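Side-chain contacts in hydrogenase maturation factor (Thermoanaerobacter tengcongensis, PDB 3VTH), which probably transfers the carbamoyl group of carbamoyl phosphate to the C-terminal cysteine of HypE, at the cost of ATP, in [NiFe]-hydrogenase maturation: residues Ala239-Arg244 against Lys250-Met255; Leu286-Glu291 against Gly296-Leu301; Ser329-Val332 against Pro336-Lys339. All coordinates share one frame; numbering follows the deposited sequence.

Interaction 1. Residues Ala239-Arg244 against Lys250-Met255. With APC (diphosphomethylphosphonic acid adenosyl ester), chain F.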
# COMPACT_ATOMS: atom_id res chain seq x y z
N ALA A 239 26.14 -4.86 2.74
CA ALA A 239 26.35 -6.17 3.36
C ALA A 239 26.24 -6.10 4.89
O ALA A 239 25.64 -6.98 5.51
CB ALA A 239 27.72 -6.75 2.95
N THR A 240 26.81 -5.07 5.50
CA THR A 240 26.74 -4.91 6.96
C THR A 240 25.30 -4.66 7.44
O THR A 240 24.88 -5.23 8.46
CB THR A 240 27.67 -3.78 7.43
OG1 THR A 240 29.00 -4.09 7.01
CG2 THR A 240 27.64 -3.63 8.95
N LEU A 241 24.56 -3.85 6.70
CA LEU A 241 23.16 -3.59 7.03
C LEU A 241 22.33 -4.87 6.98
O LEU A 241 21.55 -5.14 7.90
CB LEU A 241 22.57 -2.49 6.12
CG LEU A 241 21.07 -2.19 6.29
CD1 LEU A 241 20.79 -1.76 7.73
CD2 LEU A 241 20.61 -1.13 5.31
N ARG A 242 22.51 -5.67 5.92
CA ARG A 242 21.84 -6.96 5.80
C ARG A 242 22.18 -7.93 6.94
O ARG A 242 21.30 -8.61 7.45
CB ARG A 242 22.13 -7.63 4.45
CG ARG A 242 21.42 -6.99 3.28
CD ARG A 242 21.43 -7.89 2.03
NE ARG A 242 20.69 -7.25 0.94
CZ ARG A 242 19.37 -7.25 0.83
NH1 ARG A 242 18.62 -7.89 1.72
NH2 ARG A 242 18.79 -6.61 -0.19
N ARG A 243 23.45 -7.99 7.34
CA ARG A 243 23.87 -8.85 8.46
C ARG A 243 23.24 -8.43 9.79
O ARG A 243 22.74 -9.27 10.54
CB ARG A 243 25.40 -8.89 8.60
CG ARG A 243 25.92 -9.94 9.61
CD ARG A 243 27.43 -9.85 9.87
NE ARG A 243 28.15 -9.32 8.71
CZ ARG A 243 28.66 -8.10 8.64
NH1 ARG A 243 28.59 -7.26 9.67
NH2 ARG A 243 29.27 -7.72 7.52
N ARG A 244 23.26 -7.14 10.07
CA ARG A 244 22.80 -6.63 11.35
C ARG A 244 21.27 -6.67 11.47
O ARG A 244 20.75 -7.10 12.49
CB ARG A 244 23.33 -5.23 11.60
CG ARG A 244 24.83 -5.19 11.81
CD ARG A 244 25.25 -3.79 12.21
NE ARG A 244 26.70 -3.66 12.33
CZ ARG A 244 27.31 -2.49 12.51
NH1 ARG A 244 26.60 -1.38 12.60
NH2 ARG A 244 28.63 -2.44 12.62
N LYS A 250 15.36 -9.99 0.72
CA LYS A 250 14.42 -8.99 0.24
C LYS A 250 15.19 -7.76 -0.28
O LYS A 250 16.11 -7.28 0.39
CB LYS A 250 13.47 -8.54 1.35
CG LYS A 250 12.32 -9.50 1.69
CD LYS A 250 11.31 -8.75 2.60
CE LYS A 250 10.14 -9.63 3.04
NZ LYS A 250 9.31 -8.94 4.08
N PRO A 251 14.81 -7.25 -1.47
CA PRO A 251 15.48 -6.07 -2.04
C PRO A 251 15.29 -4.82 -1.18
O PRO A 251 14.24 -4.66 -0.55
CB PRO A 251 14.76 -5.87 -3.38
CG PRO A 251 13.37 -6.51 -3.16
CD PRO A 251 13.64 -7.69 -2.27
N PHE A 252 16.30 -3.96 -1.18
CA PHE A 252 16.22 -2.66 -0.53
C PHE A 252 15.74 -1.59 -1.50
O PHE A 252 16.24 -1.50 -2.64
CB PHE A 252 17.60 -2.21 -0.05
CG PHE A 252 18.09 -2.92 1.19
CD1 PHE A 252 17.26 -3.11 2.29
CD2 PHE A 252 19.41 -3.33 1.26
CE1 PHE A 252 17.75 -3.74 3.44
CE2 PHE A 252 19.90 -3.95 2.41
CZ PHE A 252 19.07 -4.17 3.49
N ALA A 253 14.81 -0.77 -1.02
CA ALA A 253 14.44 0.46 -1.68
C ALA A 253 15.52 1.51 -1.45
O ALA A 253 16.20 1.49 -0.44
CB ALA A 253 13.11 0.97 -1.12
N VAL A 254 15.66 2.44 -2.40
CA VAL A 254 16.71 3.45 -2.36
C VAL A 254 16.07 4.83 -2.57
O VAL A 254 15.11 4.97 -3.34
CB VAL A 254 17.80 3.13 -3.43
CG1 VAL A 254 18.79 4.28 -3.60
CG2 VAL A 254 18.58 1.88 -3.04
N MET A 255 16.57 5.83 -1.85
CA MET A 255 16.20 7.21 -2.07
C MET A 255 17.22 7.90 -2.97
O MET A 255 18.42 7.83 -2.71
CB MET A 255 16.09 7.98 -0.75
CG MET A 255 15.63 9.42 -0.95
SD MET A 255 15.41 10.32 0.60
CE MET A 255 13.88 9.62 1.19
PG APC F . 11.33 -6.15 7.43
O1G APC F . 11.41 -4.68 7.73
O2G APC F . 12.64 -6.72 6.97
O3G APC F . 10.68 -6.97 8.50
PB APC F . 9.99 -5.35 5.00
O1B APC F . 9.15 -4.28 5.61
O2B APC F . 9.31 -6.17 3.91
O3B APC F . 10.34 -6.40 6.17
PA APC F . 11.69 -2.89 4.03
O1A APC F . 13.05 -2.65 3.42
O2A APC F . 11.36 -2.04 5.20
C3A APC F . 11.58 -4.68 4.41
O5' APC F . 10.52 -2.60 2.96
C5' APC F . 10.75 -2.32 1.58
C4' APC F . 9.72 -3.10 0.76
O4' APC F . 9.90 -2.70 -0.60
C3' APC F . 9.99 -4.60 0.84
O3' APC F . 8.77 -5.36 0.95
C2' APC F . 10.63 -4.92 -0.49
O2' APC F . 10.47 -6.30 -0.87
C1' APC F . 10.01 -3.87 -1.41
N9 APC F . 10.94 -3.69 -2.52
C8 APC F . 12.11 -3.01 -2.51
N7 APC F . 12.71 -3.11 -3.72
C5 APC F . 11.91 -3.86 -4.50
C6 APC F . 11.94 -4.37 -5.89
N6 APC F . 12.97 -4.08 -6.72
N1 APC F . 10.91 -5.13 -6.31
C2 APC F . 9.86 -5.43 -5.51
N3 APC F . 9.76 -5.02 -4.24
C4 APC F . 10.74 -4.24 -3.70

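Interaction 2. Residues Leu286-Glu291 against Gly296-Leu301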
# COMPACT_ATOMS: atom_id res chain seq x y z
N LEU A 286 10.76 0.30 -10.57
CA LEU A 286 11.20 0.75 -11.89
C LEU A 286 12.14 -0.27 -12.50
O LEU A 286 12.96 -0.84 -11.79
CB LEU A 286 11.93 2.09 -11.76
CG LEU A 286 11.14 3.28 -11.20
CD1 LEU A 286 12.09 4.44 -10.94
CD2 LEU A 286 10.01 3.71 -12.15
N LYS A 287 12.05 -0.48 -13.82
CA LYS A 287 12.98 -1.37 -14.52
C LYS A 287 14.38 -0.77 -14.55
O LYS A 287 14.55 0.42 -14.87
CB LYS A 287 12.50 -1.66 -15.95
CG LYS A 287 11.21 -2.51 -16.02
CD LYS A 287 11.47 -4.01 -15.77
CE LYS A 287 10.16 -4.82 -15.88
NZ LYS A 287 10.36 -6.29 -15.71
N LYS A 288 15.38 -1.59 -14.23
CA LYS A 288 16.79 -1.19 -14.21
C LYS A 288 17.29 -0.92 -15.62
O LYS A 288 17.00 -1.69 -16.54
CB LYS A 288 17.66 -2.29 -13.60
CG LYS A 288 17.48 -2.54 -12.10
CD LYS A 288 18.28 -3.81 -11.74
CE LYS A 288 18.32 -4.05 -10.24
NZ LYS A 288 19.02 -5.31 -9.96
N LYS A 289 18.05 0.16 -15.79
CA LYS A 289 18.77 0.42 -17.05
C LYS A 289 19.93 1.37 -16.82
O LYS A 289 19.76 2.38 -16.14
CB LYS A 289 17.84 1.00 -18.13
CG LYS A 289 18.54 1.33 -19.47
CD LYS A 289 17.58 1.89 -20.53
CE LYS A 289 17.10 3.32 -20.20
NZ LYS A 289 18.20 4.30 -20.18
N GLY A 290 21.08 1.04 -17.39
CA GLY A 290 22.23 1.94 -17.38
C GLY A 290 23.20 1.66 -16.25
O GLY A 290 23.78 0.57 -16.18
N GLU A 291 23.38 2.64 -15.37
CA GLU A 291 24.28 2.53 -14.22
C GLU A 291 23.75 1.57 -13.16
O GLU A 291 22.53 1.35 -13.04
CB GLU A 291 24.52 3.90 -13.59
CG GLU A 291 25.49 4.80 -14.35
CD GLU A 291 25.94 5.97 -13.49
OE1 GLU A 291 27.05 5.89 -12.93
OE2 GLU A 291 25.17 6.95 -13.34
N GLY A 296 23.92 -6.46 -3.57
CA GLY A 296 23.09 -6.61 -2.37
C GLY A 296 21.95 -5.62 -2.24
O GLY A 296 21.27 -5.59 -1.21
N ILE A 297 21.72 -4.79 -3.26
CA ILE A 297 20.54 -3.92 -3.24
C ILE A 297 19.34 -4.71 -3.78
O ILE A 297 18.32 -4.89 -3.08
CB ILE A 297 20.73 -2.60 -4.08
CG1 ILE A 297 21.84 -1.69 -3.50
CG2 ILE A 297 19.41 -1.84 -4.25
CD1 ILE A 297 21.57 -1.17 -2.13
N ALA A 298 19.45 -5.16 -5.02
CA ALA A 298 18.36 -5.89 -5.66
C ALA A 298 18.91 -6.93 -6.62
O ALA A 298 18.56 -6.96 -7.80
CB ALA A 298 17.40 -4.92 -6.37
N ASP A 299 19.79 -7.78 -6.09
CA ASP A 299 20.44 -8.80 -6.90
C ASP A 299 19.41 -9.75 -7.51
O ASP A 299 18.47 -10.16 -6.84
CB ASP A 299 21.43 -9.62 -6.06
CG ASP A 299 22.54 -8.77 -5.45
OD1 ASP A 299 23.10 -9.21 -4.44
OD2 ASP A 299 22.85 -7.67 -5.98
N ASP A 300 19.61 -10.05 -8.79
CA ASP A 300 18.82 -11.03 -9.53
C ASP A 300 17.38 -10.60 -9.78
O ASP A 300 16.54 -11.41 -10.15
CB ASP A 300 18.89 -12.41 -8.88
CG ASP A 300 20.32 -12.91 -8.70
OD1 ASP A 300 21.10 -12.88 -9.68
OD2 ASP A 300 20.67 -13.32 -7.58
N LEU A 301 17.10 -9.31 -9.56
CA LEU A 301 15.86 -8.70 -10.02
C LEU A 301 16.17 -7.70 -11.13
O LEU A 301 17.28 -7.15 -11.20
CB LEU A 301 15.13 -8.02 -8.86
CG LEU A 301 14.78 -8.92 -7.66
CD1 LEU A 301 14.13 -8.11 -6.53
CD2 LEU A 301 13.88 -10.06 -8.08

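Interaction 3. Residues Ser329-Val332 against Pro336-Lys339. With MG (magnesium ion), chain G; APC (diphosphomethylphosphonic acid adenosyl ester), chain F.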
# COMPACT_ATOMS: atom_id res chain seq x y z
N SER A 329 13.11 -0.05 6.72
CA SER A 329 12.43 0.34 7.94
C SER A 329 13.30 -0.02 9.15
O SER A 329 14.01 -1.03 9.16
CB SER A 329 11.02 -0.27 8.01
OG SER A 329 11.09 -1.68 8.15
N GLY A 330 13.25 0.85 10.16
CA GLY A 330 14.06 0.73 11.36
C GLY A 330 13.43 -0.22 12.36
O GLY A 330 12.65 0.20 13.21
N ASN A 331 13.78 -1.49 12.22
CA ASN A 331 13.33 -2.56 13.11
C ASN A 331 14.22 -3.77 12.90
O ASN A 331 14.92 -3.85 11.88
CB ASN A 331 11.86 -2.92 12.84
CG ASN A 331 11.55 -3.06 11.36
OD1 ASN A 331 11.11 -2.10 10.71
ND2 ASN A 331 11.76 -4.27 10.80
N VAL A 332 14.23 -4.71 13.84
CA VAL A 332 14.81 -6.01 13.54
C VAL A 332 13.84 -6.66 12.56
O VAL A 332 12.62 -6.39 12.60
CB VAL A 332 15.15 -6.89 14.80
CG1 VAL A 332 13.98 -6.97 15.76
CG2 VAL A 332 15.61 -8.31 14.39
N PRO A 336 7.40 -4.64 13.82
CA PRO A 336 6.91 -3.33 13.32
C PRO A 336 7.99 -2.23 13.38
O PRO A 336 8.80 -2.20 14.31
CB PRO A 336 5.78 -2.97 14.29
CG PRO A 336 5.42 -4.26 15.01
CD PRO A 336 6.65 -5.11 15.01
N ILE A 337 7.99 -1.35 12.39
CA ILE A 337 8.84 -0.15 12.37
C ILE A 337 8.80 0.61 13.71
O ILE A 337 7.72 0.82 14.28
CB ILE A 337 8.43 0.77 11.16
CG1 ILE A 337 9.41 1.93 10.97
CG2 ILE A 337 6.94 1.27 11.27
CD1 ILE A 337 9.11 2.76 9.67
N CYS A 338 9.97 0.98 14.23
CA CYS A 338 10.08 1.77 15.46
C CYS A 338 9.52 3.16 15.23
O CYS A 338 9.74 3.74 14.18
CB CYS A 338 11.54 1.92 15.90
SG CYS A 338 12.27 0.41 16.50
N LYS A 339 8.82 3.70 16.22
CA LYS A 339 8.27 5.05 16.08
C LYS A 339 8.72 6.05 17.16
O LYS A 339 8.60 7.26 16.97
CB LYS A 339 6.74 5.02 16.01
CG LYS A 339 6.04 4.78 17.34
CD LYS A 339 4.58 5.24 17.22
CE LYS A 339 3.86 5.22 18.55
NZ LYS A 339 4.33 6.36 19.38
MG MG G . 10.27 -3.12 6.84
PG APC F . 11.33 -6.15 7.43
O1G APC F . 11.41 -4.68 7.73
O2G APC F . 12.64 -6.72 6.97
O3G APC F . 10.68 -6.97 8.50
PB APC F . 9.99 -5.35 5.00
O1B APC F . 9.15 -4.28 5.61
O2B APC F . 9.31 -6.17 3.91
O3B APC F . 10.34 -6.40 6.17
PA APC F . 11.69 -2.89 4.03
O1A APC F . 13.05 -2.65 3.42
O2A APC F . 11.36 -2.04 5.20
C3A APC F . 11.58 -4.68 4.41
O5' APC F . 10.52 -2.60 2.96
C5' APC F . 10.75 -2.32 1.58
C4' APC F . 9.72 -3.10 0.76
O4' APC F . 9.90 -2.70 -0.60
C3' APC F . 9.99 -4.60 0.84
O3' APC F . 8.77 -5.36 0.95
C2' APC F . 10.63 -4.92 -0.49
O2' APC F . 10.47 -6.30 -0.87
C1' APC F . 10.01 -3.87 -1.41
N9 APC F . 10.94 -3.69 -2.52
C8 APC F . 12.11 -3.01 -2.51
N7 APC F . 12.71 -3.11 -3.72
C5 APC F . 11.91 -3.86 -4.50
C6 APC F . 11.94 -4.37 -5.89
N6 APC F . 12.97 -4.08 -6.72
N1 APC F . 10.91 -5.13 -6.31
C2 APC F . 9.86 -5.43 -5.51
N3 APC F . 9.76 -5.02 -4.24
C4 APC F . 10.74 -4.24 -3.70
O HOH W 1 8.79 -3.31 8.49

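Interaction 1. Residues Ala239-Arg244 against Lys250-Met255
R242 lies flat on one face of the F252 ring, the guanidinium and ring planes only 21° apart, which makes the pair both a stack and a cation-pi contact. CZ of R242 stands 4.1 Å from the centroid of the F252 ring, well over the face, while NH2 is offset toward the ring's rim. R242 and F252 reach toward each other from facing segments. CG of R242 is part of the same overlap, 3.5 Å from CE2 of F252, and the chain runs extended from CG to NE, carrying the charged end along the ring and on to the backbone. There the guanidinium meets the carbonyl of K250 end-on: NH1 and NH2 of R242 both bond to K250 O, at 2.9 and 2.8 Å. This oxygen sits in the guanidinium plane, so the two bonds fix the rotation of the group while F252 covers a face.

L241, one residue back on helix 235-245, brings CD2 to 3.9 Å from CZ of F252, and both side chains also touch strand 325-329. An alanine in place of R242 is likely to leave K250 O without either of these donors and the face of F252 without its cationic cover.

What the arginine holds in place leads straight to the nucleotide analogue APC. K250 has its CG anti to the carbonyl carbon (chi1 -78°), and from there its extended chain takes NZ to 2.8 Å from APC O2B. P251 places CG 3.3 Å from C5 of the adenine. The arrangement is thus a second-shell support of the nucleotide pocket in the YrdC-like domain, in which a helix arginine holds the segment leading into strand 254-255.

Interaction 2. Residues Leu286-Glu291 against Gly296-Leu301
K288 reaches its extended end to the mouth of the turn A298-L301, where CE and NZ lie beside A298 O and L301 O and near the methyl group of A298. Its CG is anti to the carbonyl carbon (chi1 -69°) and the chain is straight beyond it, so that the ammonium reaches across to the facing loop. NZ of K288 bonds to A298 O at 2.8 Å and equally to L301 O at 2.8 Å. The donor stands above the plane of the A298 carbonyl, 43° out of it, but is less tilted from that of L301. The aliphatic part of the chain follows the same path, with CE of K288 3.4 Å from L301 O, and CB of A298 lies 4.0 Å from the K288 nitrogen NZ.

The loop that receives the lysine contains a type II beta turn from A298 to L301, closed by the rather long bond of L301 N to A298 O, 3.3 Å. A298 O therefore accepts twice, and the two donors arrive from opposite faces of its plane. This is the connection between the neighbouring antiparallel strands 283-287 and 303-307 of the YrdC-like domain, so K288, near the end of the first strand, ties together the two ends of the turn that leads into the second.

Within the turn, D299 reaches back to G296, which lies ahead of it: G296 N donates to D299 OD2 on its syn side at 2.9 Å, with a weaker bond to OD1. The same carboxylate is 6.0 Å from the lysine, measured from D299 OD2 to K288 NZ, near enough to add a modest electrostatic attraction, perhaps, without contact. K288 and A298 both touch L304 of strand 303-307, and the side chain of L301 touches P251 and, farther along the chain, M622 of helix 619-626.

Interaction 3. Residues Ser329-Val332 against Pro336-Lys339
The magnesium and triphosphate-analogue site of the YrdC-like domain is bordered by this contact, in which S329 packs its CB against CD1 of I337 and N331 lies across the backbone of P336 and I337. OG of S329 binds magnesium at 2.1 Å, alongside one oxygen from each of the three phosphorus groups of APC and a water. It stands between the backbone N and the carbonyl carbon (chi1 68°), where it reaches both the metal and OD1 of N331. Separately, the backbone N of S329 donates to APC O2A.

N331 is second-shell to the magnesium but also contacts APC directly. Its OD1 receives S329 OG at 2.6 Å, in the carbonyl plane and on a lone pair, which orients the metal-binding hydroxyl. The other end of the amide is held twice: ND2 of N331 donates to APC O1G at 3.1 Å and to V332 O at 2.9 Å, both bonds nearly straight. With OD1 accepting and ND2 donating, a flip of the amide is likely to be disfavoured. OD1 of N331 also lies 3.4 Å from CA of I337.

Between these two residues G330 centres an inverse gamma turn at the end of strand 325-329, bringing its carbonyl round to the returning segment. C338 N bonds to G330 O at 3.0 Å, with an angle of 168°. D367 touches the side chains of both S329 and I337.

Overall arrangement
The three interactions follow one another along the chain within the YrdC-like domain, each joining segments only a few residues apart. Interactions 1 and 2 have centres about 14 Å apart and touch directly: R242 NE joins helix 235-245 to the loop before strand 303-307 at G296 O, and F252 N joins segment 250-255 to the same loop at I297 O. Interaction 3 touches neither; its centre is about 14 Å from that of interaction 1 and about 25 Å from that of interaction 2. Strands 254-255, 283-287, 303-307 and 325-329 belong to one mixed sheet. APC joins interactions 1 and 3, and together the contacts probably line or back the nucleotide and magnesium site.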